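Local coordinates for protein D-3-phosphoglycerate dehydrogenase (Sulfolobus tokodaii, PDB 2EKL) that binds NAD and probably catalyses the oxidation of 3-phosphoglycerate, as a member of the D-isomer specific 2-hydroxyacid dehydrogenase family, at residues M298-Q301 with N302-A306; P33-S36 with K37-L41; I14-I17 with L18-T21; I159-A163 with M164-V168. One frame throughout, in Å; residues are numbered along the deposited sequence.

All four contacts are local, each between residues a few positions apart in the chain. Interaction 1 is mid-helix pairing in helix 289-309, and interactions 2 and 3 are helix starts with side-chain caps, a serine in one and an aspartate in the other. Interaction 4 is a helix end closed by a glycine. Interactions 1 and 3 touch, T300 and L304 packing on L18 and T21, whereas interactions 2 and 4 lie on opposite sides of the chain's centre, about 49 Å apart between centres. Interaction 4 is the buried one, rich in methionine and reaching the second subunit; the other three are partly buried, with charged or amide side chains on their outer faces.

Interaction 1 (M298-Q301 with N302-A306); sequences MTTQ and NLLNA
M298 opens a run of i to i+4 backbone bonds inside the alpha-helix 289-309: its carbonyl O takes the amide N of N302 at 2.8 Å, the N-H pointing well at the acceptor (162°). The carboxamide of N302 folds back beside that same carbonyl. Its CG stands anti to the carbonyl carbon (chi1 -73°), which leaves ND2 close to M298 O at a poor angle; ND2 instead bonds Y96 O. T299 follows, its O accepting from L303 N, while its hydroxyl turns back to V295 O. T300 does likewise, with OG1 on A296 O and its own carbonyl bonded to L304 N at 3.0 Å. L304 comes up beside the oxygen end of this carbonyl, its CG 3.3 Å from T300 O, and T300 CG2 meets L304 CD1 at 4.5 Å. L18 and T21 of helix 16-24 pack against T300, and L303 touches I71 of strand 71-74. Q301 is exposed: its chain bends at chi2 (50°) and crosses L304 at about a right angle, NE2 lying 4.1 Å from L304 CB. Its carbonyl receives N305 N, and a water that donates to N302 OD1 at 3.2 Å also makes a weak bond to Q301 O.

Interaction 2 (P33-S36 with K37-L41); sequences PEIS and KEELL
S36 holds its hydroxyl between its own backbone N and carbonyl carbon (chi1 68°), and I35 sends CG1 and CD1 out in an extended chain, CG1 anti to the backbone N (chi1 -177°); these two settings bring both side chains onto the first turn of helix 37-43. S36 is the N-cap residue of this helix. S36 OG accepts the amide N-H of E39 at 3.1 Å along a fairly straight line (161°), satisfying an amide that has no earlier helical carbonyl to bond. The backbone of S36 adds the first regular turn bond, L40 N to S36 O at 3.0 Å. E39 lies against the cap with its aliphatic part: CB comes 3.3 Å from S36 OG, and beyond it CG runs across the I35 side chain at about a right angle, with I35 CG1 3.8 Å from E39 CB. I35 is buried, and its carbonyl O is held by R55 NH2. L40 CB lies beside I35 CD1, and both side chains rest on T11, so the start of the helix is tied to the loop following strand 7-10. Packing at the end of I35 is tight: its CD1 sits 4.0 Å from L40 CB and only 3.5 Å from L40 CA.

Interaction 3 (I14-I17 with L18-T21); sequences IDEI and LIKT
Two donors of T21 grip the carbonyl O of I17: the hydroxyl OG1 donates at 2.7 Å and the backbone N at 2.9 Å, reaching it from opposite faces of its plane. T21 can do this because OG1 sits anti to its carbonyl carbon (chi1 -62°), turned back down the helix. The other backbone bonds are K20 N to E16 O at 2.8 Å, nearly straight on the carbonyl, and a weak one from L18 N to D15 O. D15 is the N-cap; its OD1 takes I17 N at 2.8 Å through the anti lone pair. K20 NZ makes a salt bridge with E24.

Apolar packing comes from I14, whose CD1 reaches over to L18 CD2 at 4.0 Å and to I19 CG1 at 3.9 Å. E16, bent at chi2, brings OE2 to 3.3 Å from I19 CB. I17 and T21 lie side by side, pointing the same way, with I17 CD1 3.9 Å from T21 OG1. A glycine in place of I17 would probably open a gap beside the T21 hydroxyl and weaken the packing on A296 of helix 289-309. This capped helix start belongs to the beta-alpha-beta unit formed by strand 7-10, helix 16-24 and strand 28-31.

Interaction 4 (I159-A163 with M164-V168); sequences IIANA and MGMKV
M164 and I160 cross obliquely, with M164 SD 4.2 Å from I160 CG2. M164 CG stands anti to its carbonyl carbon (chi1 -66°), lying 3.3 Å from I160 O, and the chain bends at chi3. An alanine in place of M164 would probably leave a gap beside I160 and strip M113 and I114 of a partner. M166 runs past A161, its SD 4.1 Å from A161 CB, while V168 points back toward the helix and sets CG2 4.0 Å from N162 CB.

These side chains are placed by a Schellman motif. M166 N bonds A161 O at 3.0 Å, and G165 N bonds N162 O at 2.9 Å from above the carbonyl plane; G165 is the C-prime residue, with positive phi (82°), where a CB would collide with the carbonyl O of M164. One water bridges N162 O and M166 O, another N162 ND2 and V168 N, and ND2 also bonds N184 OD1. The turn leads from helix 152-163 into strand 167-171 of the Rossmann-type NAD-binding domain. M166 and V168 lie on I145 of strand 144-148, I160 and M164 on helix 102-118, and I160, A163 and M164 also pack against the second subunit's A163 and I160.

Interaction 1 (M298-Q301 with N302-A306)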
# COMPACT_ATOMS: atom_id res chain seq x y z
N MET A 298 -11.15 22.07 -11.79
CA MET A 298 -10.60 23.19 -11.05
C MET A 298 -9.95 24.21 -11.97
O MET A 298 -10.11 25.42 -11.78
CB MET A 298 -9.57 22.69 -10.03
CG MET A 298 -10.18 21.92 -8.88
SD MET A 298 -8.93 21.50 -7.66
CE MET A 298 -8.27 23.15 -7.32
N THR A 299 -9.21 23.73 -12.96
CA THR A 299 -8.55 24.64 -13.89
C THR A 299 -9.63 25.40 -14.66
O THR A 299 -9.50 26.60 -14.90
CB THR A 299 -7.64 23.88 -14.88
OG1 THR A 299 -6.61 23.20 -14.14
CG2 THR A 299 -6.99 24.84 -15.86
N THR A 300 -10.70 24.70 -15.02
CA THR A 300 -11.81 25.33 -15.74
C THR A 300 -12.51 26.36 -14.87
O THR A 300 -12.78 27.48 -15.31
CB THR A 300 -12.84 24.27 -16.20
OG1 THR A 300 -12.20 23.35 -17.09
CG2 THR A 300 -14.01 24.94 -16.92
N GLN A 301 -12.81 26.00 -13.63
CA GLN A 301 -13.49 26.92 -12.74
C GLN A 301 -12.64 28.14 -12.38
O GLN A 301 -13.14 29.26 -12.31
CB GLN A 301 -13.95 26.22 -11.46
CG GLN A 301 -14.89 27.08 -10.63
CD GLN A 301 -16.03 27.65 -11.46
OE1 GLN A 301 -16.84 26.91 -12.02
NE2 GLN A 301 -16.09 28.98 -11.55
N ASN A 302 -11.34 27.92 -12.15
CA ASN A 302 -10.46 29.03 -11.82
C ASN A 302 -10.29 29.95 -13.02
O ASN A 302 -10.15 31.17 -12.87
CB ASN A 302 -9.10 28.53 -11.33
CG ASN A 302 -9.17 27.93 -9.94
OD1 ASN A 302 -10.06 28.27 -9.16
ND2 ASN A 302 -8.22 27.06 -9.61
N LEU A 303 -10.31 29.37 -14.22
CA LEU A 303 -10.18 30.16 -15.44
C LEU A 303 -11.42 31.03 -15.60
O LEU A 303 -11.32 32.21 -15.94
CB LEU A 303 -10.03 29.24 -16.66
CG LEU A 303 -10.04 29.93 -18.02
CD1 LEU A 303 -8.97 31.01 -18.06
CD2 LEU A 303 -9.80 28.89 -19.12
N LEU A 304 -12.59 30.45 -15.35
CA LEU A 304 -13.84 31.19 -15.47
C LEU A 304 -13.91 32.34 -14.47
O LEU A 304 -14.36 33.44 -14.81
CB LEU A 304 -15.04 30.27 -15.26
CG LEU A 304 -15.35 29.25 -16.37
CD1 LEU A 304 -16.58 28.46 -15.99
CD2 LEU A 304 -15.58 29.98 -17.69
N ASN A 305 -13.46 32.10 -13.25
CA ASN A 305 -13.48 33.14 -12.23
C ASN A 305 -12.58 34.30 -12.64
O ASN A 305 -12.95 35.47 -12.48
CB ASN A 305 -13.01 32.59 -10.88
CG ASN A 305 -13.16 33.61 -9.76
OD1 ASN A 305 -14.27 34.06 -9.45
ND2 ASN A 305 -12.04 33.99 -9.15
N ALA A 306 -11.40 33.98 -13.17
CA ALA A 306 -10.46 35.00 -13.62
C ALA A 306 -11.06 35.79 -14.78
O ALA A 306 -10.86 37.00 -14.89
CB ALA A 306 -9.15 34.34 -14.06
O HOH W 1 -12.74 30.07 -8.97

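Interaction 2 (P33-S36 with K37-L41)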
# COMPACT_ATOMS: atom_id res chain seq x y z
N PRO A 33 -3.47 21.33 -30.18
CA PRO A 33 -2.76 20.42 -29.28
C PRO A 33 -1.34 20.01 -29.66
O PRO A 33 -0.62 19.46 -28.84
CB PRO A 33 -3.71 19.22 -29.18
CG PRO A 33 -4.35 19.20 -30.52
CD PRO A 33 -4.66 20.66 -30.74
N GLU A 34 -0.93 20.26 -30.90
CA GLU A 34 0.42 19.91 -31.32
C GLU A 34 1.15 21.06 -32.02
O GLU A 34 2.08 20.83 -32.79
CB GLU A 34 0.41 18.66 -32.21
CG GLU A 34 -0.68 18.62 -33.27
CD GLU A 34 -0.77 17.26 -33.95
OE1 GLU A 34 -0.82 16.24 -33.23
OE2 GLU A 34 -0.80 17.21 -35.20
N ILE A 35 0.73 22.28 -31.72
CA ILE A 35 1.35 23.47 -32.30
C ILE A 35 2.84 23.50 -31.95
O ILE A 35 3.21 23.26 -30.80
CB ILE A 35 0.68 24.77 -31.77
CG1 ILE A 35 1.30 26.00 -32.45
CG2 ILE A 35 0.84 24.87 -30.26
CD1 ILE A 35 0.67 27.32 -32.03
N SER A 36 3.67 23.79 -32.93
CA SER A 36 5.12 23.84 -32.71
C SER A 36 5.52 25.09 -31.94
O SER A 36 4.77 26.07 -31.87
CB SER A 36 5.86 23.82 -34.05
OG SER A 36 5.62 25.02 -34.77
N LYS A 37 6.70 25.05 -31.35
CA LYS A 37 7.33 26.15 -30.62
C LYS A 37 7.34 27.42 -31.45
O LYS A 37 7.04 28.51 -30.98
CB LYS A 37 8.77 25.77 -30.26
CG LYS A 37 9.45 24.94 -31.33
CD LYS A 37 10.27 25.79 -32.28
CE LYS A 37 10.10 25.34 -33.73
NZ LYS A 37 8.86 24.57 -33.86
N GLU A 38 7.76 27.24 -32.69
CA GLU A 38 7.93 28.36 -33.60
C GLU A 38 6.58 28.97 -33.98
O GLU A 38 6.42 30.19 -33.94
CB GLU A 38 8.69 27.91 -34.86
CG GLU A 38 8.82 28.98 -35.93
CD GLU A 38 9.91 28.66 -36.94
OE1 GLU A 38 10.22 27.47 -37.14
OE2 GLU A 38 10.45 29.61 -37.55
N GLU A 39 5.62 28.13 -34.34
CA GLU A 39 4.30 28.63 -34.73
C GLU A 39 3.62 29.33 -33.55
O GLU A 39 2.89 30.30 -33.74
CB GLU A 39 3.43 27.47 -35.23
CG GLU A 39 2.08 27.89 -35.83
CD GLU A 39 2.22 28.88 -36.99
OE1 GLU A 39 3.27 28.87 -37.67
OE2 GLU A 39 1.26 29.65 -37.22
N LEU A 40 3.87 28.85 -32.34
CA LEU A 40 3.29 29.45 -31.15
C LEU A 40 3.71 30.91 -31.04
O LEU A 40 2.88 31.80 -30.83
CB LEU A 40 3.72 28.70 -29.89
CG LEU A 40 3.27 29.30 -28.55
CD1 LEU A 40 1.74 29.33 -28.48
CD2 LEU A 40 3.84 28.48 -27.41
N LEU A 41 5.01 31.16 -31.18
CA LEU A 41 5.54 32.51 -31.11
C LEU A 41 4.95 33.40 -32.20
O LEU A 41 4.78 34.60 -32.01
CB LEU A 41 7.06 32.49 -31.24
CG LEU A 41 7.85 31.93 -30.06
CD1 LEU A 41 9.31 31.78 -30.45
CD2 LEU A 41 7.70 32.85 -28.86

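Interaction 3 (I14-I17 with L18-T21)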
# COMPACT_ATOMS: atom_id res chain seq x y z
N ILE A 14 -6.05 18.52 -23.96
CA ILE A 14 -6.62 18.64 -22.62
C ILE A 14 -8.03 18.08 -22.51
O ILE A 14 -8.65 17.75 -23.52
CB ILE A 14 -6.66 20.11 -22.15
CG1 ILE A 14 -7.54 20.93 -23.09
CG2 ILE A 14 -5.25 20.69 -22.09
CD1 ILE A 14 -7.83 22.32 -22.58
N ASP A 15 -8.52 17.98 -21.28
CA ASP A 15 -9.86 17.46 -21.02
C ASP A 15 -10.87 18.32 -21.77
O ASP A 15 -10.83 19.55 -21.70
CB ASP A 15 -10.15 17.51 -19.52
CG ASP A 15 -11.37 16.69 -19.14
OD1 ASP A 15 -12.47 16.98 -19.65
OD2 ASP A 15 -11.22 15.76 -18.32
N GLU A 16 -11.78 17.66 -22.48
CA GLU A 16 -12.78 18.36 -23.27
C GLU A 16 -13.72 19.24 -22.44
O GLU A 16 -14.36 20.14 -22.98
CB GLU A 16 -13.60 17.35 -24.08
CG GLU A 16 -14.36 17.96 -25.25
CD GLU A 16 -13.43 18.58 -26.29
OE1 GLU A 16 -12.51 17.88 -26.76
OE2 GLU A 16 -13.62 19.77 -26.62
N ILE A 17 -13.81 18.99 -21.14
CA ILE A 17 -14.69 19.78 -20.29
C ILE A 17 -14.36 21.27 -20.36
O ILE A 17 -15.26 22.11 -20.46
CB ILE A 17 -14.62 19.32 -18.81
CG1 ILE A 17 -15.57 20.15 -17.95
CG2 ILE A 17 -13.20 19.46 -18.29
CD1 ILE A 17 -17.03 20.06 -18.36
N LEU A 18 -13.07 21.59 -20.31
CA LEU A 18 -12.63 22.98 -20.35
C LEU A 18 -12.94 23.63 -21.70
O LEU A 18 -13.44 24.75 -21.76
CB LEU A 18 -11.12 23.06 -20.06
CG LEU A 18 -10.49 24.44 -19.84
CD1 LEU A 18 -9.18 24.28 -19.06
CD2 LEU A 18 -10.23 25.13 -21.16
N ILE A 19 -12.64 22.92 -22.78
CA ILE A 19 -12.89 23.44 -24.12
C ILE A 19 -14.39 23.64 -24.34
O ILE A 19 -14.82 24.67 -24.85
CB ILE A 19 -12.35 22.48 -25.20
CG1 ILE A 19 -10.85 22.27 -25.01
CG2 ILE A 19 -12.63 23.05 -26.58
CD1 ILE A 19 -10.24 21.29 -25.99
N LYS A 20 -15.17 22.64 -23.94
CA LYS A 20 -16.63 22.70 -24.09
C LYS A 20 -17.20 23.88 -23.32
O LYS A 20 -18.07 24.60 -23.82
CB LYS A 20 -17.25 21.39 -23.59
CG LYS A 20 -18.77 21.43 -23.42
CD LYS A 20 -19.31 20.05 -23.08
CE LYS A 20 -20.78 20.11 -22.65
NZ LYS A 20 -21.64 20.72 -23.71
N THR A 21 -16.71 24.08 -22.10
CA THR A 21 -17.18 25.18 -21.26
C THR A 21 -16.92 26.54 -21.90
O THR A 21 -17.79 27.41 -21.89
CB THR A 21 -16.52 25.10 -19.86
OG1 THR A 21 -16.90 23.88 -19.23
CG2 THR A 21 -16.97 26.27 -18.99

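Interaction 4 (I159-A163 with M164-V168)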
# COMPACT_ATOMS: atom_id res chain seq x y z
N ILE A 159 -2.08 11.30 9.36
CA ILE A 159 -3.34 10.83 9.92
C ILE A 159 -3.50 9.33 9.68
O ILE A 159 -3.91 8.58 10.56
CB ILE A 159 -4.53 11.60 9.30
CG1 ILE A 159 -4.47 13.06 9.76
CG2 ILE A 159 -5.85 10.95 9.70
CD1 ILE A 159 -5.44 13.97 9.05
N ILE A 160 -3.15 8.90 8.47
CA ILE A 160 -3.26 7.49 8.12
C ILE A 160 -2.24 6.65 8.88
O ILE A 160 -2.58 5.60 9.43
CB ILE A 160 -3.10 7.29 6.59
CG1 ILE A 160 -4.27 7.95 5.86
CG2 ILE A 160 -3.06 5.80 6.25
CD1 ILE A 160 -4.06 8.14 4.36
N ALA A 161 -1.00 7.10 8.93
CA ALA A 161 0.04 6.35 9.64
C ALA A 161 -0.32 6.20 11.12
O ALA A 161 -0.07 5.16 11.72
CB ALA A 161 1.39 7.05 9.49
N ASN A 162 -0.92 7.24 11.70
CA ASN A 162 -1.32 7.18 13.10
C ASN A 162 -2.36 6.08 13.27
O ASN A 162 -2.33 5.32 14.24
CB ASN A 162 -1.89 8.53 13.55
CG ASN A 162 -2.46 8.47 14.96
OD1 ASN A 162 -3.68 8.44 15.15
ND2 ASN A 162 -1.58 8.45 15.95
N ALA A 163 -3.29 5.99 12.32
CA ALA A 163 -4.33 4.97 12.38
C ALA A 163 -3.74 3.58 12.22
O ALA A 163 -4.32 2.59 12.68
CB ALA A 163 -5.39 5.24 11.30
N MET A 164 -2.58 3.50 11.58
CA MET A 164 -1.89 2.23 11.38
C MET A 164 -1.09 1.87 12.64
O MET A 164 -0.34 0.90 12.66
CB MET A 164 -0.94 2.32 10.17
CG MET A 164 -1.67 2.51 8.84
SD MET A 164 -0.52 2.74 7.45
CE MET A 164 0.33 1.17 7.44
N GLY A 165 -1.25 2.68 13.68
CA GLY A 165 -0.54 2.41 14.93
C GLY A 165 0.90 2.89 14.98
O GLY A 165 1.66 2.46 15.85
N MET A 166 1.27 3.77 14.06
CA MET A 166 2.62 4.30 14.04
C MET A 166 2.67 5.59 14.86
O MET A 166 1.66 6.30 14.98
CB MET A 166 3.07 4.61 12.60
CG MET A 166 2.98 3.42 11.65
SD MET A 166 3.74 3.78 10.04
CE MET A 166 5.47 3.55 10.48
N LYS A 167 3.83 5.88 15.43
CA LYS A 167 4.01 7.14 16.14
C LYS A 167 4.44 8.13 15.14
O LYS A 167 5.40 7.94 14.41
CB LYS A 167 5.12 6.99 17.18
CG LYS A 167 4.72 5.98 18.23
CD LYS A 167 5.53 5.94 19.53
CE LYS A 167 5.11 4.70 20.34
NZ LYS A 167 5.82 4.62 21.61
N VAL A 168 3.71 9.24 15.06
CA VAL A 168 4.01 10.24 14.05
C VAL A 168 4.76 11.48 14.53
O VAL A 168 4.34 12.16 15.46
CB VAL A 168 2.70 10.71 13.36
CG1 VAL A 168 3.03 11.66 12.22
CG2 VAL A 168 1.92 9.50 12.86
O HOH W 2 1.24 9.53 16.55
O HOH W 3 -0.64 5.60 16.67